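Local coordinates for PhnB protein (Bacillus cereus, PDB 3OMS), which is of unconfirmed function but belongs to the PhnB-like group of the glyoxalase superfamily and may act as a 3-demethylubiquinone-9 3-methyltransferase, at residues W123-D126 with V130-Q133; E93-V98 with S118-W123; I55-T60 with F66-S71; K20-M25 with V38-Y43. All blocks are in the same frame, centred on the assembly; numbering follows the deposited sequence.

Contact 1: residues W123-D126 with V130-Q133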
loop_
_atom_site.group_PDB
_atom_site.type_symbol
_atom_site.label_atom_id
_atom_site.label_comp_id
_atom_site.label_asym_id
_atom_site.label_seq_id
_atom_site.Cartn_x
_atom_site.Cartn_y
_atom_site.Cartn_z
ATOM N N TRP A 123 8.102 9.374 10.384
ATOM C CA TRP A 123 6.834 8.752 9.980
ATOM C C TRP A 123 5.774 9.833 10.067
ATOM O O TRP A 123 5.670 10.547 11.059
ATOM C CB TRP A 123 6.481 7.584 10.910
ATOM C CG TRP A 123 5.436 6.638 10.414
ATOM C CD1 TRP A 123 4.505 6.852 9.456
ATOM C CD2 TRP A 123 5.230 5.295 10.873
ATOM N NE1 TRP A 123 3.698 5.745 9.312
ATOM C CE2 TRP A 123 4.128 4.774 10.172
ATOM C CE3 TRP A 123 5.888 4.477 11.801
ATOM C CZ2 TRP A 123 3.686 3.438 10.335
ATOM C CZ3 TRP A 123 5.418 3.161 12.000
ATOM C CH2 TRP A 123 4.328 2.665 11.264
ATOM N N LEU A 124 5.025 9.993 8.994
ATOM C CA LEU A 124 3.968 10.998 8.957
ATOM C C LEU A 124 2.795 10.532 8.129
ATOM O O LEU A 124 2.898 9.502 7.410
ATOM C CB LEU A 124 4.517 12.290 8.341
ATOM C CG LEU A 124 5.234 12.263 6.970
ATOM C CD1 LEU A 124 4.167 12.126 5.850
ATOM C CD2 LEU A 124 6.030 13.565 6.781
ATOM N N ASN A 125 1.688 11.267 8.244
ATOM C CA ASN A 125 0.619 11.234 7.245
ATOM C C ASN A 125 0.649 12.490 6.451
ATOM O O ASN A 125 0.800 13.567 7.014
ATOM C CB ASN A 125 -0.754 11.125 7.917
ATOM C CG ASN A 125 -0.931 9.860 8.747
ATOM O OD1 ASN A 125 -1.619 9.901 9.785
ATOM N ND2 ASN A 125 -0.433 8.741 8.284
ATOM N N ASP A 126 0.567 12.398 5.132
ATOM C CA ASP A 126 0.594 13.617 4.339
ATOM C C ASP A 126 -0.782 14.321 4.375
ATOM O O ASP A 126 -1.741 13.876 5.043
ATOM C CB ASP A 126 1.127 13.321 2.931
ATOM C CG ASP A 126 0.164 12.498 2.100
ATOM O OD1 ASP A 126 -1.032 12.446 2.503
ATOM O OD2 ASP A 126 0.617 11.965 1.047
ATOM N N VAL A 130 -2.334 9.933 3.470
ATOM C CA VAL A 130 -1.489 8.802 3.087
ATOM C C VAL A 130 -0.261 8.724 3.998
ATOM O O VAL A 130 0.376 9.763 4.270
ATOM C CB VAL A 130 -1.015 8.885 1.625
ATOM C CG1 VAL A 130 0.029 7.727 1.308
ATOM C CG2 VAL A 130 -2.222 8.795 0.708
ATOM N N SER A 131 0.011 7.534 4.543
ATOM C CA SER A 131 1.085 7.373 5.552
ATOM C C SER A 131 2.415 7.002 4.880
ATOM O O SER A 131 2.515 6.008 4.079
ATOM C CB SER A 131 0.708 6.306 6.535
ATOM O OG SER A 131 1.435 6.385 7.749
ATOM N N TRP A 132 3.435 7.779 5.238
ATOM C CA TRP A 132 4.781 7.635 4.703
ATOM C C TRP A 132 5.819 7.478 5.825
ATOM O O TRP A 132 5.810 8.220 6.846
ATOM C CB TRP A 132 5.151 8.879 3.930
ATOM C CG TRP A 132 4.365 9.195 2.711
ATOM C CD1 TRP A 132 3.202 9.884 2.663
ATOM C CD2 TRP A 132 4.714 8.895 1.350
ATOM N NE1 TRP A 132 2.800 10.049 1.367
ATOM C CE2 TRP A 132 3.696 9.430 0.535
ATOM C CE3 TRP A 132 5.786 8.239 0.746
ATOM C CZ2 TRP A 132 3.718 9.343 -0.864
ATOM C CZ3 TRP A 132 5.787 8.108 -0.643
ATOM C CH2 TRP A 132 4.768 8.684 -1.435
ATOM N N GLN A 133 6.732 6.522 5.616
ATOM C CA GLN A 133 7.880 6.343 6.498
ATOM C C GLN A 133 9.095 6.621 5.646
ATOM O O GLN A 133 9.178 6.243 4.464
ATOM C CB GLN A 133 8.019 4.920 7.049
ATOM C CG GLN A 133 6.872 4.467 7.953
ATOM C CD GLN A 133 7.100 3.067 8.457
ATOM O OE1 GLN A 133 8.094 2.792 9.140
ATOM N NE2 GLN A 133 6.193 2.152 8.102
#
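W123 lies flat along Q133, its non-hydrogen-bonded partner in the antiparallel hairpin of strands 121-125 and 131-136. Q133 CG sits 3.4 Å from the centroid of the five-membered ring of W123, a CH-pi contact, and the amide beyond it stacks on the indole at 11°; Q133 NE2 is hydrogen-bonded to S84 on strand 83-89. With CG anti to the backbone N (chi1 -164°), the indole of W123 sends NE1 along its own plane to S131 OG, 2.8 Å away. L124 pairs with W132 through both backbone bonds, N to O at 2.9 Å and O to N at 2.8 Å, while L124 CD1 rests on W132 CB. N125 stands opposite S131, and its CA approaches V130 O. D126 opens the turn and ties its two ends together: its N donates to V130 O (2.8 Å), OD1 accepts from V130 N, and OD2 takes the indole NE1 of W132 at 2.9 Å. V130 N and W132 NE1 both approach from above the carboxylate plane. Y28 OH also bonds to D126 OD2, and Y128 N to OD1, so each carboxylate oxygen has at least two partners. That many neutral polar groups around a buried carboxylate would probably stabilise its negative charge.

Contact 2: residues E93-V98 with S118-W123; sequences EEIDTV and SKKFGW
K120 NZ meets D96 OD1 at 2.9 Å in a salt bridge that joins helix 92-103 to the chain leading into strand 121-125. The ammonium uses the syn lone pair of OD1, on the side of the other carboxylate oxygen, and the lysine chain comes in at about a right angle to the aspartate. A bend at chi2 (96°) turns the lysine chain, which then runs extended to NZ. The charge is shared, because E92 OE1 forms a second salt bridge to the same NZ; E92 OE1 and D96 OD1 are themselves close, and the lysine probably offsets their mutual repulsion. Beneath the charged end, I95 CG2 packs on the aliphatic part of K120, 3.9 Å from CG, and I95 CD1 lies 3.8 Å from the carbonyl O of K120. This is a helix packed on a beta-sheet, as in the beta-alpha-beta-beta-beta modules of the glyoxalase superfamily, and I95 also touches L134 of strand 131-136 and C89 of strand 83-89. At the corner, S118 OG accepts from K120 N at 3.3 Å, an ST turn, and T135 OG1 is hydrogen-bonded to both S118 OG and K120 O. Within the helix, E93 O accepts T97 N and T97 OG1, each at 3.0 Å, from opposite faces of its carbonyl plane.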
loop_
_atom_site.group_PDB
_atom_site.type_symbol
_atom_site.label_atom_id
_atom_site.label_comp_id
_atom_site.label_asym_id
_atom_site.label_seq_id
_atom_site.Cartn_x
_atom_site.Cartn_y
_atom_site.Cartn_z
ATOM N N GLU A 93 20.209 15.096 2.567
ATOM C CA GLU A 93 19.509 16.146 1.853
ATOM C C GLU A 93 18.185 15.659 1.301
ATOM O O GLU A 93 17.174 16.350 1.417
ATOM C CB GLU A 93 20.356 16.692 0.719
ATOM C CG GLU A 93 19.591 17.591 -0.259
ATOM C CD GLU A 93 20.514 18.413 -1.168
ATOM O OE1 GLU A 93 21.696 18.639 -0.803
ATOM O OE2 GLU A 93 20.042 18.836 -2.251
ATOM N N GLU A 94 18.186 14.470 0.688
ATOM C CA GLU A 94 16.973 13.976 0.100
ATOM C C GLU A 94 15.928 13.727 1.193
ATOM O O GLU A 94 14.775 14.080 1.012
ATOM C CB GLU A 94 17.223 12.689 -0.691
ATOM C CG GLU A 94 15.949 12.001 -1.176
ATOM C CD GLU A 94 16.165 10.539 -1.646
ATOM O OE1 GLU A 94 17.296 9.993 -1.597
ATOM O OE2 GLU A 94 15.162 9.920 -1.992
ATOM N N ILE A 95 16.307 13.083 2.293
ATOM C CA ILE A 95 15.318 12.717 3.312
ATOM C C ILE A 95 14.749 13.986 3.960
ATOM O O ILE A 95 13.522 14.104 4.167
ATOM C CB ILE A 95 15.836 11.671 4.362
ATOM C CG1 ILE A 95 14.645 11.224 5.246
ATOM C CG2 ILE A 95 16.991 12.244 5.267
ATOM C CD1 ILE A 95 14.865 9.922 6.101
ATOM N N ASP A 96 15.620 14.965 4.211
ATOM C CA ASP A 96 15.213 16.256 4.796
ATOM C C ASP A 96 14.205 16.957 3.906
ATOM O O ASP A 96 13.162 17.439 4.382
ATOM C CB ASP A 96 16.427 17.185 5.018
ATOM C CG ASP A 96 17.301 16.740 6.177
ATOM O OD1 ASP A 96 16.872 15.918 7.034
ATOM O OD2 ASP A 96 18.459 17.212 6.237
ATOM N N THR A 97 14.495 16.989 2.608
ATOM C CA THR A 97 13.628 17.659 1.649
ATOM C C THR A 97 12.299 16.954 1.464
ATOM O O THR A 97 11.269 17.606 1.496
ATOM C CB THR A 97 14.281 17.792 0.269
ATOM O OG1 THR A 97 15.477 18.550 0.404
ATOM C CG2 THR A 97 13.344 18.545 -0.672
ATOM N N VAL A 98 12.305 15.637 1.262
ATOM C CA VAL A 98 11.071 14.931 1.019
ATOM C C VAL A 98 10.186 14.925 2.271
ATOM O O VAL A 98 8.973 15.091 2.187
ATOM C CB VAL A 98 11.307 13.471 0.576
ATOM C CG1 VAL A 98 10.019 12.804 0.275
ATOM C CG2 VAL A 98 12.221 13.385 -0.637
ATOM N N SER A 118 17.690 3.594 13.918
ATOM C CA SER A 118 17.996 4.308 12.666
ATOM C C SER A 118 18.709 5.632 12.908
ATOM O O SER A 118 18.330 6.386 13.804
ATOM C CB SER A 118 16.710 4.630 11.901
ATOM O OG SER A 118 16.995 5.197 10.622
ATOM N N LYS A 119 19.695 5.930 12.071
ATOM C CA LYS A 119 20.385 7.231 12.139
ATOM C C LYS A 119 19.430 8.376 11.792
ATOM O O LYS A 119 19.538 9.485 12.319
ATOM C CB LYS A 119 21.618 7.269 11.215
ATOM C CG LYS A 119 21.362 7.386 9.686
ATOM C CD LYS A 119 22.716 7.555 8.901
ATOM C CE LYS A 119 23.171 6.234 8.218
ATOM N NZ LYS A 119 24.655 6.206 7.961
ATOM N N LYS A 120 18.502 8.089 10.889
ATOM C CA LYS A 120 17.579 9.106 10.419
ATOM C C LYS A 120 16.303 8.443 9.916
ATOM O O LYS A 120 16.316 7.750 8.901
ATOM C CB LYS A 120 18.211 9.924 9.314
ATOM C CG LYS A 120 17.514 11.227 9.016
ATOM C CD LYS A 120 18.122 12.410 9.720
ATOM C CE LYS A 120 17.445 13.689 9.225
ATOM N NZ LYS A 120 18.208 14.958 9.449
ATOM N N PHE A 121 15.213 8.711 10.626
ATOM C CA PHE A 121 13.895 8.116 10.351
ATOM C C PHE A 121 12.771 9.046 10.757
ATOM O O PHE A 121 12.871 9.777 11.762
ATOM C CB PHE A 121 13.725 6.812 11.122
ATOM C CG PHE A 121 12.345 6.209 11.017
ATOM C CD1 PHE A 121 12.030 5.358 9.952
ATOM C CD2 PHE A 121 11.382 6.453 12.001
ATOM C CE1 PHE A 121 10.757 4.763 9.845
ATOM C CE2 PHE A 121 10.106 5.867 11.907
ATOM C CZ PHE A 121 9.802 5.007 10.821
ATOM N N GLY A 122 11.691 9.015 9.990
ATOM C CA GLY A 122 10.470 9.708 10.383
ATOM C C GLY A 122 9.256 9.044 9.814
ATOM O O GLY A 122 9.343 8.270 8.829
ATOM N N TRP A 123 8.102 9.374 10.384
ATOM C CA TRP A 123 6.834 8.752 9.980
ATOM C C TRP A 123 5.774 9.833 10.067
ATOM O O TRP A 123 5.670 10.547 11.059
ATOM C CB TRP A 123 6.481 7.584 10.910
ATOM C CG TRP A 123 5.436 6.638 10.414
ATOM C CD1 TRP A 123 4.505 6.852 9.456
ATOM C CD2 TRP A 123 5.230 5.295 10.873
ATOM N NE1 TRP A 123 3.698 5.745 9.312
ATOM C CE2 TRP A 123 4.128 4.774 10.172
ATOM C CE3 TRP A 123 5.888 4.477 11.801
ATOM C CZ2 TRP A 123 3.686 3.438 10.335
ATOM C CZ3 TRP A 123 5.418 3.161 12.000
ATOM C CH2 TRP A 123 4.328 2.665 11.264
#

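Contact 3: residues I55-T60 with F66-S71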
loop_
_atom_site.group_PDB
_atom_site.type_symbol
_atom_site.label_atom_id
_atom_site.label_comp_id
_atom_site.label_asym_id
_atom_site.label_seq_id
_atom_site.Cartn_x
_atom_site.Cartn_y
_atom_site.Cartn_z
ATOM N N ILE A 55 -11.081 8.924 -13.190
ATOM C CA ILE A 55 -11.601 7.587 -13.368
ATOM C C ILE A 55 -10.534 6.558 -12.978
ATOM O O ILE A 55 -10.754 5.678 -12.135
ATOM C CB ILE A 55 -12.007 7.305 -14.833
ATOM C CG1 ILE A 55 -13.032 8.318 -15.367
ATOM C CG2 ILE A 55 -12.593 5.900 -14.964
ATOM C CD1 ILE A 55 -13.367 8.088 -16.895
ATOM N N HIS A 56 -9.376 6.666 -13.627
ATOM C CA HIS A 56 -8.221 5.841 -13.310
ATOM C C HIS A 56 -6.985 6.596 -13.770
ATOM O O HIS A 56 -7.051 7.309 -14.775
ATOM C CB HIS A 56 -8.326 4.448 -13.959
ATOM C CG HIS A 56 -8.415 4.458 -15.458
ATOM N ND1 HIS A 56 -7.308 4.598 -16.270
ATOM C CD2 HIS A 56 -9.474 4.312 -16.290
ATOM C CE1 HIS A 56 -7.685 4.557 -17.537
ATOM N NE2 HIS A 56 -8.994 4.382 -17.577
ATOM N N ALA A 57 -5.895 6.441 -13.031
ATOM C CA ALA A 57 -4.591 6.990 -13.418
ATOM C C ALA A 57 -3.476 6.063 -12.954
ATOM O O ALA A 57 -3.584 5.418 -11.883
ATOM C CB ALA A 57 -4.397 8.410 -12.837
ATOM N N THR A 58 -2.411 5.997 -13.764
ATOM C CA THR A 58 -1.191 5.243 -13.455
ATOM C C THR A 58 -0.054 6.219 -13.452
ATOM O O THR A 58 0.031 7.087 -14.311
ATOM C CB THR A 58 -0.914 4.148 -14.473
ATOM O OG1 THR A 58 -1.980 3.198 -14.425
ATOM C CG2 THR A 58 0.482 3.451 -14.263
ATOM N N PHE A 59 0.817 6.107 -12.450
ATOM C CA PHE A 59 2.007 6.951 -12.369
ATOM C C PHE A 59 3.139 6.160 -11.814
ATOM O O PHE A 59 2.920 5.115 -11.177
ATOM C CB PHE A 59 1.761 8.183 -11.504
ATOM C CG PHE A 59 1.383 7.896 -10.086
ATOM C CD1 PHE A 59 2.274 8.181 -9.024
ATOM C CD2 PHE A 59 0.082 7.459 -9.764
ATOM C CE1 PHE A 59 1.895 7.978 -7.693
ATOM C CE2 PHE A 59 -0.273 7.224 -8.418
ATOM C CZ PHE A 59 0.637 7.490 -7.388
ATOM N N THR A 60 4.365 6.647 -12.004
ATOM C CA THR A 60 5.512 5.975 -11.433
ATOM C C THR A 60 6.113 6.845 -10.298
ATOM O O THR A 60 6.033 8.070 -10.323
ATOM C CB THR A 60 6.583 5.693 -12.461
ATOM O OG1 THR A 60 6.975 6.942 -13.081
ATOM C CG2 THR A 60 6.105 4.677 -13.488
ATOM N N PHE A 66 2.376 2.941 -9.653
ATOM C CA PHE A 66 1.277 3.094 -8.701
ATOM C C PHE A 66 0.015 3.418 -9.490
ATOM O O PHE A 66 0.091 3.917 -10.613
ATOM C CB PHE A 66 1.600 4.178 -7.690
ATOM C CG PHE A 66 2.713 3.783 -6.767
ATOM C CD1 PHE A 66 2.421 3.217 -5.501
ATOM C CD2 PHE A 66 4.027 3.857 -7.176
ATOM C CE1 PHE A 66 3.421 2.795 -4.690
ATOM C CE2 PHE A 66 5.057 3.430 -6.346
ATOM C CZ PHE A 66 4.763 2.889 -5.104
HETATM N N MSE A 67 -1.146 3.071 -8.935
HETATM C CA MSE A 67 -2.406 3.441 -9.502
HETATM C C MSE A 67 -3.209 4.271 -8.517
HETATM O O MSE A 67 -3.099 4.122 -7.267
HETATM C CB MSE A 67 -3.162 2.187 -9.901
HETATM C CG MSE A 67 -2.543 1.444 -11.042
HETATM SE SE MSE A 67 -3.268 -0.349 -11.153
HETATM C CE MSE A 67 -4.958 0.071 -11.914
ATOM N N CYS A 68 -4.059 5.151 -9.056
ATOM C CA CYS A 68 -5.043 5.839 -8.201
ATOM C C CYS A 68 -6.313 6.097 -8.939
ATOM O O CYS A 68 -6.376 6.021 -10.167
ATOM C CB CYS A 68 -4.457 7.143 -7.606
ATOM S SG CYS A 68 -4.076 8.411 -8.849
ATOM N N ILE A 69 -7.376 6.327 -8.156
ATOM C CA ILE A 69 -8.646 6.773 -8.651
ATOM C C ILE A 69 -9.228 7.829 -7.710
ATOM O O ILE A 69 -8.806 7.910 -6.559
ATOM C CB ILE A 69 -9.693 5.630 -8.743
ATOM C CG1 ILE A 69 -10.124 5.162 -7.331
ATOM C CG2 ILE A 69 -9.206 4.449 -9.606
ATOM C CD1 ILE A 69 -11.172 4.069 -7.310
ATOM N N ASP A 70 -10.238 8.574 -8.202
ATOM C CA ASP A 70 -11.174 9.324 -7.360
ATOM C C ASP A 70 -12.443 8.514 -7.314
ATOM O O ASP A 70 -13.157 8.338 -8.344
ATOM C CB ASP A 70 -11.466 10.718 -7.924
ATOM C CG ASP A 70 -10.347 11.686 -7.701
ATOM O OD1 ASP A 70 -9.802 11.728 -6.590
ATOM O OD2 ASP A 70 -10.034 12.476 -8.629
ATOM N N SER A 71 -12.724 7.963 -6.138
ATOM C CA SER A 71 -13.940 7.194 -5.942
ATOM C C SER A 71 -15.242 7.974 -6.281
ATOM O O SER A 71 -15.446 9.084 -5.807
ATOM C CB SER A 71 -14.038 6.713 -4.501
ATOM O OG SER A 71 -15.233 5.971 -4.383
HETATM O O HOH W 1 -12.937 6.387 -10.389
#
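F59 O accepts the backbone N of F66 at 2.7 Å, in a nearly straight bond of 172°. The return bond, F59 N to F66 O, measures 2.9 Å. Two residues along, A57 and C68 form the next hydrogen-bonded pair, with 2.9 Å from A57 N to C68 O and the same from C68 N to A57 O. Between these pairs T58 faces M67, a selenomethionine, in non-hydrogen-bonded register. The strands form the antiparallel hairpin 54-61/64-70, the middle of a four-stranded sheet flanked by strands 11-17 and 37-42. On the face carrying A57, F59, F66 and C68, the F59 ring folds back over its partner: chi1 of 60° sets CG between the backbone N and the carbonyl carbon, and F66 CB lies over one ring face, 3.7 Å from the centroid. The two phenyl planes meet obliquely at 31°. C68 SG lies obliquely to the F59 ring, nearest CE2, a Cys sulfur-aromatic contact, and helix 21-29 covers this side through M25, which touches A57, F59 and C68. M67 packs on Y86 of the second subunit. Beyond the last paired residues, I69 CG2 comes to 3.2 Å from I55 O, and a water lies within hydrogen-bonding distance of both I55 O and D70 O.

Contact 4: residues K20-M25 with V38-Y43; sequences KAEEAM and VSISRY
Helix 21-29 packs over one face of the four-stranded sheet, and here its first turn meets strand 37-42, the outermost strand on that side within the chain. Helix and strand run nearly antiparallel, with their short axes about 11 Å apart, so side chains span the distance. E22 and R42 do so with a two-pronged salt bridge. R42 presents the NE side of its guanidinium group: NE donates to E22 OE1 at 2.8 Å, almost straight at 177°, and NH2 donates to OE2 at 2.7 Å. Both acceptors lie close to the guanidinium plane, whereas the carboxylate is turned 30° from it, so OE2 is met from above its own plane. Two bonds, one to each oxygen, restrict rotation of both groups. E22 has CG anti to its own N (chi1 -175°) and an extended chain beyond, which carries the carboxylate from the helix across to the strand. I40, two residues before R42, points toward the helix and lies against the ion pair, its CG1 off-centre over one face of the R42 guanidinium; its CD1 is 3.5 Å from E22 CD. The selenomethionine M25, one helical turn on from E22, is bent at chi3, and its CE touches I40 CD1 at 3.7 Å.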
loop_
_atom_site.group_PDB
_atom_site.type_symbol
_atom_site.label_atom_id
_atom_site.label_comp_id
_atom_site.label_asym_id
_atom_site.label_seq_id
_atom_site.Cartn_x
_atom_site.Cartn_y
_atom_site.Cartn_z
ATOM N N LYS A 20 -9.124 14.220 -4.824
ATOM C CA LYS A 20 -7.774 14.777 -4.825
ATOM C C LYS A 20 -6.709 13.936 -5.580
ATOM O O LYS A 20 -5.516 14.239 -5.465
ATOM C CB LYS A 20 -7.322 14.991 -3.376
ATOM C CG LYS A 20 -8.299 15.877 -2.533
ATOM C CD LYS A 20 -7.849 17.271 -2.508
ATOM C CE LYS A 20 -8.821 18.169 -1.653
ATOM N NZ LYS A 20 -8.990 19.465 -2.329
ATOM N N ALA A 21 -7.126 12.911 -6.332
ATOM C CA ALA A 21 -6.166 11.973 -6.941
ATOM C C ALA A 21 -5.150 12.733 -7.805
ATOM O O ALA A 21 -3.943 12.511 -7.729
ATOM C CB ALA A 21 -6.874 10.895 -7.788
ATOM N N GLU A 22 -5.662 13.608 -8.671
ATOM C CA GLU A 22 -4.807 14.241 -9.662
ATOM C C GLU A 22 -3.821 15.179 -8.959
ATOM O O GLU A 22 -2.613 15.151 -9.257
ATOM C CB GLU A 22 -5.609 14.974 -10.721
ATOM C CG GLU A 22 -4.667 15.549 -11.837
ATOM C CD GLU A 22 -5.371 15.986 -13.086
ATOM O OE1 GLU A 22 -6.621 15.850 -13.185
ATOM O OE2 GLU A 22 -4.658 16.461 -14.006
ATOM N N GLU A 23 -4.326 16.000 -8.019
ATOM C CA GLU A 23 -3.448 16.865 -7.252
ATOM C C GLU A 23 -2.382 16.044 -6.508
ATOM O O GLU A 23 -1.208 16.414 -6.455
ATOM C CB GLU A 23 -4.275 17.690 -6.259
ATOM C CG GLU A 23 -3.506 18.736 -5.454
ATOM C CD GLU A 23 -4.398 19.260 -4.308
ATOM O OE1 GLU A 23 -5.424 19.882 -4.611
ATOM O OE2 GLU A 23 -4.118 18.983 -3.146
ATOM N N ALA A 24 -2.808 14.929 -5.928
ATOM C CA ALA A 24 -1.925 14.092 -5.126
ATOM C C ALA A 24 -0.839 13.498 -5.964
ATOM O O ALA A 24 0.362 13.563 -5.616
ATOM C CB ALA A 24 -2.744 12.963 -4.425
HETATM N N MSE A 25 -1.233 12.977 -7.137
HETATM C CA MSE A 25 -0.276 12.431 -8.075
HETATM C C MSE A 25 0.737 13.445 -8.568
HETATM O O MSE A 25 1.938 13.172 -8.644
HETATM C CB MSE A 25 -1.045 11.868 -9.283
HETATM C CG MSE A 25 -0.308 11.064 -10.205
HETATM SE SE MSE A 25 -1.685 10.009 -11.241
HETATM C CE MSE A 25 -2.707 11.551 -11.940
ATOM N N VAL A 38 1.811 8.526 -16.071
ATOM C CA VAL A 38 1.805 7.651 -17.257
ATOM C C VAL A 38 0.516 7.819 -18.077
ATOM O O VAL A 38 0.552 8.016 -19.310
ATOM C CB VAL A 38 2.032 6.136 -16.879
ATOM C CG1 VAL A 38 1.843 5.247 -18.117
ATOM C CG2 VAL A 38 3.465 5.945 -16.317
ATOM N N SER A 39 -0.621 7.688 -17.389
ATOM C CA SER A 39 -1.941 7.746 -18.022
ATOM C C SER A 39 -2.944 8.317 -17.055
ATOM O O SER A 39 -2.821 8.120 -15.831
ATOM C CB SER A 39 -2.405 6.364 -18.487
ATOM O OG SER A 39 -2.493 5.424 -17.428
ATOM N N ILE A 40 -3.944 9.014 -17.576
ATOM C CA ILE A 40 -4.990 9.572 -16.692
ATOM C C ILE A 40 -6.267 9.713 -17.488
ATOM O O ILE A 40 -6.242 10.252 -18.612
ATOM C CB ILE A 40 -4.559 10.944 -16.085
ATOM C CG1 ILE A 40 -5.700 11.573 -15.248
ATOM C CG2 ILE A 40 -4.120 11.926 -17.218
ATOM C CD1 ILE A 40 -5.258 12.707 -14.320
ATOM N N SER A 41 -7.373 9.172 -16.974
ATOM C CA SER A 41 -8.691 9.444 -17.565
ATOM C C SER A 41 -9.578 10.076 -16.497
ATOM O O SER A 41 -9.479 9.736 -15.310
ATOM C CB SER A 41 -9.336 8.179 -18.127
ATOM O OG SER A 41 -9.248 7.142 -17.176
ATOM N N ARG A 42 -10.401 11.038 -16.931
ATOM C CA ARG A 42 -11.220 11.876 -16.055
ATOM C C ARG A 42 -12.676 11.797 -16.460
ATOM O O ARG A 42 -12.980 11.685 -17.644
ATOM C CB ARG A 42 -10.793 13.329 -16.186
ATOM C CG ARG A 42 -9.339 13.577 -15.882
ATOM C CD ARG A 42 -9.038 15.059 -15.874
ATOM N NE ARG A 42 -7.609 15.318 -15.720
ATOM C CZ ARG A 42 -6.733 15.361 -16.730
ATOM N NH1 ARG A 42 -7.126 15.119 -17.969
ATOM N NH2 ARG A 42 -5.444 15.630 -16.495
ATOM N N TYR A 43 -13.564 11.896 -15.473
ATOM C CA TYR A 43 -14.985 11.787 -15.704
ATOM C C TYR A 43 -15.440 12.983 -16.512
ATOM O O TYR A 43 -15.071 14.124 -16.192
ATOM C CB TYR A 43 -15.758 11.727 -14.375
ATOM C CG TYR A 43 -15.661 10.378 -13.702
ATOM C CD1 TYR A 43 -16.366 9.275 -14.206
ATOM C CD2 TYR A 43 -14.822 10.191 -12.617
ATOM C CE1 TYR A 43 -16.287 8.052 -13.599
ATOM C CE2 TYR A 43 -14.716 8.961 -12.000
ATOM C CZ TYR A 43 -15.454 7.901 -12.494
ATOM O OH TYR A 43 -15.329 6.687 -11.879
#

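From the N terminus, contact 4 closes first, bringing helix 21-29 back against strand 37-42 after the rest of the helix and a loop. Contact 3 follows in series, pairing strands 54-61 and 64-70 beside strand 37-42, and the two touch through probable backbone hydrogen bonds between I55 N and S41 O and between T58 O and V38 N. Contact 2 then joins helix 92-103 to the chain entering strand 121-125, and contact 1 opens on its last residue, W123, to close the final hairpin. Contacts 3 and 4 thus build one helix-covered sheet and contacts 1 and 2 the other, on opposite sides of the chain's centre; none of the four nests within or crosses another.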